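Local coordinates for protein cytochrome P450 (Bacillus subtilis subsp. subtilis, PDB 4RM4) that probably works as a heme-dependent monooxygenase, using its heme iron to insert one atom of molecular oxygen into organic substrates, at residues A[51-56]-A[315-320]; A[276-281]-A[332-337]. All coordinates share one frame; numbering follows the deposited sequence.

Interaction 1: residues A[51-56]-A[315-320]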
loop_
_atom_site.group_PDB
_atom_site.type_symbol
_atom_site.label_atom_id
_atom_site.label_comp_id
_atom_site.label_asym_id
_atom_site.label_seq_id
_atom_site.Cartn_x
_atom_site.Cartn_y
_atom_site.Cartn_z
ATOM N N PHE A 51 -20.078 0.439 0.103
ATOM C CA PHE A 51 -19.500 1.785 0.092
ATOM C C PHE A 51 -19.519 2.565 1.418
ATOM O O PHE A 51 -18.790 3.547 1.555
ATOM C CB PHE A 51 -20.177 2.647 -0.989
ATOM C CG PHE A 51 -19.914 2.175 -2.400
ATOM C CD1 PHE A 51 -18.798 2.609 -3.089
ATOM C CD2 PHE A 51 -20.791 1.296 -3.030
ATOM C CE1 PHE A 51 -18.546 2.161 -4.396
ATOM C CE2 PHE A 51 -20.546 0.846 -4.328
ATOM C CZ PHE A 51 -19.420 1.283 -5.008
ATOM N N LEU A 52 -20.357 2.158 2.372
ATOM C CA LEU A 52 -20.462 2.889 3.640
ATOM C C LEU A 52 -19.433 2.414 4.656
ATOM O O LEU A 52 -19.109 1.233 4.716
ATOM C CB LEU A 52 -21.866 2.751 4.251
ATOM C CG LEU A 52 -23.071 3.387 3.548
ATOM C CD1 LEU A 52 -24.357 3.061 4.287
ATOM C CD2 LEU A 52 -22.904 4.900 3.435
ATOM N N TYR A 53 -18.932 3.336 5.466
ATOM C CA TYR A 53 -17.918 2.982 6.466
ATOM C C TYR A 53 -18.276 1.764 7.353
ATOM O O TYR A 53 -17.490 0.830 7.481
ATOM C CB TYR A 53 -17.585 4.202 7.329
ATOM C CG TYR A 53 -16.491 3.967 8.344
ATOM C CD1 TYR A 53 -15.165 4.306 8.070
ATOM C CD2 TYR A 53 -16.787 3.405 9.578
ATOM C CE1 TYR A 53 -14.160 4.086 9.019
ATOM C CE2 TYR A 53 -15.808 3.173 10.508
ATOM C CZ TYR A 53 -14.499 3.514 10.233
ATOM O OH TYR A 53 -13.544 3.281 11.199
ATOM N N ASP A 54 -19.442 1.766 7.994
ATOM C CA ASP A 54 -19.776 0.627 8.854
ATOM C C ASP A 54 -19.843 -0.700 8.084
ATOM O O ASP A 54 -19.382 -1.742 8.562
ATOM C CB ASP A 54 -21.082 0.880 9.627
ATOM C CG ASP A 54 -20.957 2.017 10.630
ATOM O OD1 ASP A 54 -19.815 2.396 10.972
ATOM O OD2 ASP A 54 -22.003 2.527 11.081
ATOM N N ASP A 55 -20.413 -0.665 6.882
ATOM C CA ASP A 55 -20.523 -1.867 6.072
ATOM C C ASP A 55 -19.147 -2.351 5.613
ATOM O O ASP A 55 -18.814 -3.537 5.750
ATOM C CB ASP A 55 -21.442 -1.621 4.877
ATOM C CG ASP A 55 -22.866 -1.310 5.298
ATOM O OD1 ASP A 55 -23.215 -1.673 6.435
ATOM O OD2 ASP A 55 -23.625 -0.718 4.497
ATOM N N VAL A 56 -18.354 -1.432 5.078
ATOM C CA VAL A 56 -16.997 -1.764 4.651
ATOM C C VAL A 56 -16.180 -2.352 5.801
ATOM O O VAL A 56 -15.506 -3.365 5.642
ATOM C CB VAL A 56 -16.250 -0.538 4.080
ATOM C CG1 VAL A 56 -14.750 -0.849 3.955
ATOM C CG2 VAL A 56 -16.825 -0.140 2.733
ATOM N N ALA A 315 -11.706 3.190 0.217
ATOM C CA ALA A 315 -11.563 4.576 -0.219
ATOM C C ALA A 315 -12.847 5.352 0.006
ATOM O O ALA A 315 -12.797 6.522 0.371
ATOM C CB ALA A 315 -11.133 4.669 -1.668
ATOM N N SER A 316 -13.988 4.698 -0.217
ATOM C CA SER A 316 -15.292 5.327 0.014
ATOM C C SER A 316 -15.593 5.444 1.510
ATOM O O SER A 316 -16.093 6.477 1.978
ATOM C CB SER A 316 -16.402 4.534 -0.698
ATOM O OG SER A 316 -17.701 5.067 -0.422
ATOM N N ALA A 317 -15.305 4.378 2.257
ATOM C CA ALA A 317 -15.482 4.382 3.710
ATOM C C ALA A 317 -14.812 5.588 4.361
ATOM O O ALA A 317 -15.357 6.219 5.274
ATOM C CB ALA A 317 -14.929 3.099 4.299
ATOM N N ASN A 318 -13.635 5.911 3.857
ATOM C CA ASN A 318 -12.788 6.941 4.424
ATOM C C ASN A 318 -13.340 8.353 4.165
ATOM O O ASN A 318 -12.847 9.324 4.745
ATOM C CB ASN A 318 -11.371 6.817 3.844
ATOM C CG ASN A 318 -10.532 5.724 4.517
ATOM O OD1 ASN A 318 -10.972 5.049 5.459
ATOM N ND2 ASN A 318 -9.312 5.545 4.018
ATOM N N ARG A 319 -14.353 8.453 3.299
ATOM C CA ARG A 319 -15.006 9.730 2.978
ATOM C C ARG A 319 -16.437 9.801 3.507
ATOM O O ARG A 319 -17.175 10.752 3.210
ATOM C CB ARG A 319 -15.059 9.953 1.458
ATOM C CG ARG A 319 -13.726 9.957 0.728
ATOM C CD ARG A 319 -12.894 11.120 1.209
ATOM N NE ARG A 319 -11.758 11.461 0.351
ATOM C CZ ARG A 319 -11.743 12.443 -0.547
ATOM N NH1 ARG A 319 -12.833 13.187 -0.760
ATOM N NH2 ARG A 319 -10.632 12.683 -1.237
ATOM N N ASP A 320 -16.842 8.781 4.251
ATOM C CA ASP A 320 -18.226 8.632 4.678
ATOM C C ASP A 320 -18.607 9.644 5.757
ATOM O O ASP A 320 -18.037 9.650 6.843
ATOM C CB ASP A 320 -18.477 7.204 5.156
ATOM C CG ASP A 320 -19.929 6.942 5.475
ATOM O OD1 ASP A 320 -20.722 7.924 5.511
ATOM O OD2 ASP A 320 -20.276 5.762 5.696
HETATM O O HOH W 1 -21.282 4.192 7.731
#
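Y53 and D320 make one of the two hydrogen bonds between 51-56 and 315-320. The Y53 backbone N donates to D320 OD2 over 2.8 Å at 159°, arriving on the carboxylate's anti lone pair, turned from the other oxygen. With CG anti to its own N (chi1 -174°), D320 sends the carboxylate to the start of helix 53-61, whose N-cap position is L52. A water 2.8 Å from D320 OD2 donates to it and accepts from D54 N, so one oxygen serves two amides of the first helical turn, directly and by relay; these N-H groups would probably favour the charged carboxylate. L52 CD2 lies against the same oxygen at 3.6 Å. The second link is the S316 hydroxyl, where OG donates to F51 O over 2.7 Å, only 17° from the carbonyl plane, and OG also lies at the edge of the F51 ring.

Between these bonds sits A317, whose CB touches V56 CB at 3.9 Å and also packs on Y53 CA. The Y53 ring turns its edge to A317, with CD1 3.4 Å from A317 O, while its hydroxyl reaches on to P338 O.

Further out, D320 OD1 is held by A322 N, which fixes the carboxylate's rotation, S316 OG also meets R34, and F51 stacks on F313. Strands 47-50 and 309-312 run parallel in the mixed sheet, and the contact joins the segments that follow these two strands in the beta-rich part of the cytochrome P450 fold, where each chain passes into a helix.

Interaction 2: residues A[276-281]-A[332-337]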
loop_
_atom_site.group_PDB
_atom_site.type_symbol
_atom_site.label_atom_id
_atom_site.label_comp_id
_atom_site.label_asym_id
_atom_site.label_seq_id
_atom_site.Cartn_x
_atom_site.Cartn_y
_atom_site.Cartn_z
ATOM N N VAL A 276 0.149 12.518 7.734
ATOM C CA VAL A 276 0.208 11.234 7.045
ATOM C C VAL A 276 -1.093 10.438 7.246
ATOM O O VAL A 276 -1.627 9.860 6.299
ATOM C CB VAL A 276 1.466 10.432 7.464
ATOM C CG1 VAL A 276 1.341 8.960 7.065
ATOM C CG2 VAL A 276 2.699 11.069 6.836
ATOM N N GLU A 277 -1.642 10.446 8.459
ATOM C CA GLU A 277 -2.894 9.738 8.678
ATOM C C GLU A 277 -3.994 10.357 7.827
ATOM O O GLU A 277 -4.817 9.648 7.262
ATOM C CB GLU A 277 -3.260 9.676 10.167
ATOM C CG GLU A 277 -2.193 8.936 11.002
ATOM C CD GLU A 277 -1.944 7.522 10.513
ATOM O OE1 GLU A 277 -2.920 6.754 10.404
ATOM O OE2 GLU A 277 -0.764 7.176 10.263
ATOM N N GLU A 278 -3.997 11.682 7.703
ATOM C CA GLU A 278 -5.035 12.319 6.885
ATOM C C GLU A 278 -4.849 12.009 5.390
ATOM O O GLU A 278 -5.825 11.884 4.646
ATOM C CB GLU A 278 -5.082 13.825 7.139
ATOM C CG GLU A 278 -6.195 14.562 6.431
ATOM C CD GLU A 278 -7.586 14.156 6.880
ATOM O OE1 GLU A 278 -7.763 13.019 7.393
ATOM O OE2 GLU A 278 -8.527 14.978 6.700
ATOM N N ALA A 279 -3.604 11.846 4.952
ATOM C CA ALA A 279 -3.368 11.470 3.562
ATOM C C ALA A 279 -3.867 10.043 3.321
ATOM O O ALA A 279 -4.445 9.740 2.272
ATOM C CB ALA A 279 -1.892 11.612 3.204
ATOM N N LEU A 280 -3.651 9.168 4.295
ATOM C CA LEU A 280 -4.192 7.806 4.220
ATOM C C LEU A 280 -5.710 7.831 4.145
ATOM O O LEU A 280 -6.306 7.096 3.366
ATOM C CB LEU A 280 -3.743 6.966 5.414
ATOM C CG LEU A 280 -2.275 6.508 5.291
ATOM C CD1 LEU A 280 -1.653 6.278 6.660
ATOM C CD2 LEU A 280 -2.135 5.289 4.395
ATOM N N ARG A 281 -6.338 8.671 4.964
ATOM C CA ARG A 281 -7.792 8.750 4.930
ATOM C C ARG A 281 -8.261 9.306 3.595
ATOM O O ARG A 281 -9.170 8.761 2.957
ATOM C CB ARG A 281 -8.356 9.629 6.058
ATOM C CG ARG A 281 -9.901 9.570 6.044
ATOM C CD ARG A 281 -10.564 10.673 6.875
ATOM N NE ARG A 281 -10.278 12.014 6.367
ATOM C CZ ARG A 281 -11.035 12.676 5.491
ATOM N NH1 ARG A 281 -10.703 13.909 5.122
ATOM N NH2 ARG A 281 -12.144 12.132 5.013
ATOM N N ILE A 332 -5.044 18.171 8.128
ATOM C CA ILE A 332 -3.889 17.494 8.718
ATOM C C ILE A 332 -3.957 17.374 10.239
ATOM O O ILE A 332 -3.159 16.650 10.847
ATOM C CB ILE A 332 -2.558 18.188 8.359
ATOM C CG1 ILE A 332 -2.545 19.612 8.912
ATOM C CG2 ILE A 332 -2.328 18.189 6.852
ATOM C CD1 ILE A 332 -1.180 20.249 8.866
ATOM N N ARG A 333 -4.899 18.078 10.858
ATOM C CA ARG A 333 -5.060 18.005 12.303
ATOM C C ARG A 333 -6.195 17.075 12.739
ATOM O O ARG A 333 -6.474 16.933 13.936
ATOM C CB ARG A 333 -5.274 19.405 12.886
ATOM C CG ARG A 333 -4.074 20.307 12.726
ATOM C CD ARG A 333 -4.354 21.709 13.249
ATOM N NE ARG A 333 -3.277 22.623 12.873
ATOM C CZ ARG A 333 -3.184 23.198 11.678
ATOM N NH1 ARG A 333 -4.102 22.946 10.753
ATOM N NH2 ARG A 333 -2.163 24.006 11.405
ATOM N N ARG A 334 -6.852 16.437 11.779
ATOM C CA ARG A 334 -7.976 15.568 12.112
ATOM C C ARG A 334 -7.599 14.534 13.171
ATOM O O ARG A 334 -6.706 13.710 12.961
ATOM C CB ARG A 334 -8.514 14.895 10.853
ATOM C CG ARG A 334 -9.735 14.015 11.071
ATOM C CD ARG A 334 -10.129 13.370 9.748
ATOM N NE ARG A 334 -10.419 14.372 8.727
ATOM C CZ ARG A 334 -11.616 14.935 8.574
ATOM N NH1 ARG A 334 -12.608 14.588 9.385
ATOM N NH2 ARG A 334 -11.828 15.831 7.613
ATOM N N HIS A 335 -8.282 14.583 14.313
ATOM C CA HIS A 335 -8.014 13.648 15.404
ATOM C C HIS A 335 -9.241 13.461 16.298
ATOM O O HIS A 335 -9.830 14.443 16.751
ATOM C CB HIS A 335 -6.821 14.129 16.239
ATOM C CG HIS A 335 -6.111 13.024 16.961
ATOM N ND1 HIS A 335 -6.043 12.949 18.335
ATOM C CD2 HIS A 335 -5.447 11.939 16.493
ATOM C CE1 HIS A 335 -5.366 11.869 18.684
ATOM N NE2 HIS A 335 -4.992 11.240 17.585
ATOM N N PRO A 336 -9.641 12.200 16.547
ATOM C CA PRO A 336 -9.034 10.971 16.024
ATOM C C PRO A 336 -9.335 10.784 14.543
ATOM O O PRO A 336 -10.207 11.452 13.978
ATOM C CB PRO A 336 -9.729 9.869 16.826
ATOM C CG PRO A 336 -11.066 10.443 17.148
ATOM C CD PRO A 336 -10.829 11.915 17.371
ATOM N N ASN A 337 -8.606 9.864 13.931
ATOM C CA ASN A 337 -8.725 9.615 12.502
ATOM C C ASN A 337 -8.747 8.119 12.209
ATOM O O ASN A 337 -7.739 7.553 11.797
ATOM C CB ASN A 337 -7.553 10.275 11.772
ATOM C CG ASN A 337 -7.820 10.448 10.287
ATOM O OD1 ASN A 337 -8.750 9.858 9.743
ATOM N ND2 ASN A 337 -7.010 11.265 9.633
HETATM O O HOH W 2 -5.147 6.858 12.181
#
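E278, R281 and R334 form the salt-bridge triad of the cytochrome P450 fold: E278 and R281 are the Glu and Arg of the ExxR motif in helix 272-282, and R334 comes from the loop 332-337.

Charge pairing comes first. R281 holds the carboxylate side-on, NE to OE1 and NH1 to OE2, each at 2.9 Å and both well out of the carboxylate plane. R334 NE reaches E278 OE2 over 2.8 Å at 168°, on the syn side and from the face opposite R281 NH1. The carboxylate meets the R334 guanidinium at its edge, and the two planes are nearly coplanar. E278 gets there with CG anti to its N and a bend at chi2 that brings the carboxylate to the edge of the R281 guanidinium. The two guanidinium groups lean over one another, inclined by 52°, each offset toward the rim of the other's face, and share the one carboxylate as counter-charge. An alanine in place of E278 would probably leave the close-set charges of both arginines without their common anion and N337 ND2 without its acceptor. Backbone carbonyls steady the outer ends: R281 NH2 meets P327 O, and R334 NH2 meets M329 O and R326 O.

An uncharged donor, N337, adds a further bond. Its ND2 gives a bent bond (137°) to E278 OE1 over 2.9 Å, from the face opposite R281 NE, so each carboxylate oxygen is gripped from both faces. Nearby, a water lies 2.7 Å from N337 O and also beside E277 OE1, although the main partner of E277 is R356.

The other end of the N337 amide, OD1, is buried with no polar partner, resting 3.5 Å from R281 CD.

How the interactions relate
The two contacts lie about 15 Å apart, centre to centre, and join directly through R281: its NH2 is 2.9 Å from N318 O, a probable hydrogen bond that ties the triad of interaction 2 to the turn at 317-320 in interaction 1. A second route follows the chain, since 332-337 runs on to P338, whose carbonyl takes the Y53 hydroxyl, and to I340, whose N bonds N318 OD1. Interaction 2 lies nearer the heme: L280 of its helix touches it, while the side chains of V56 and E277 are each about 9 Å from it. The E277 side chain also lies about 10 Å from that of C349, the probable axial ligand.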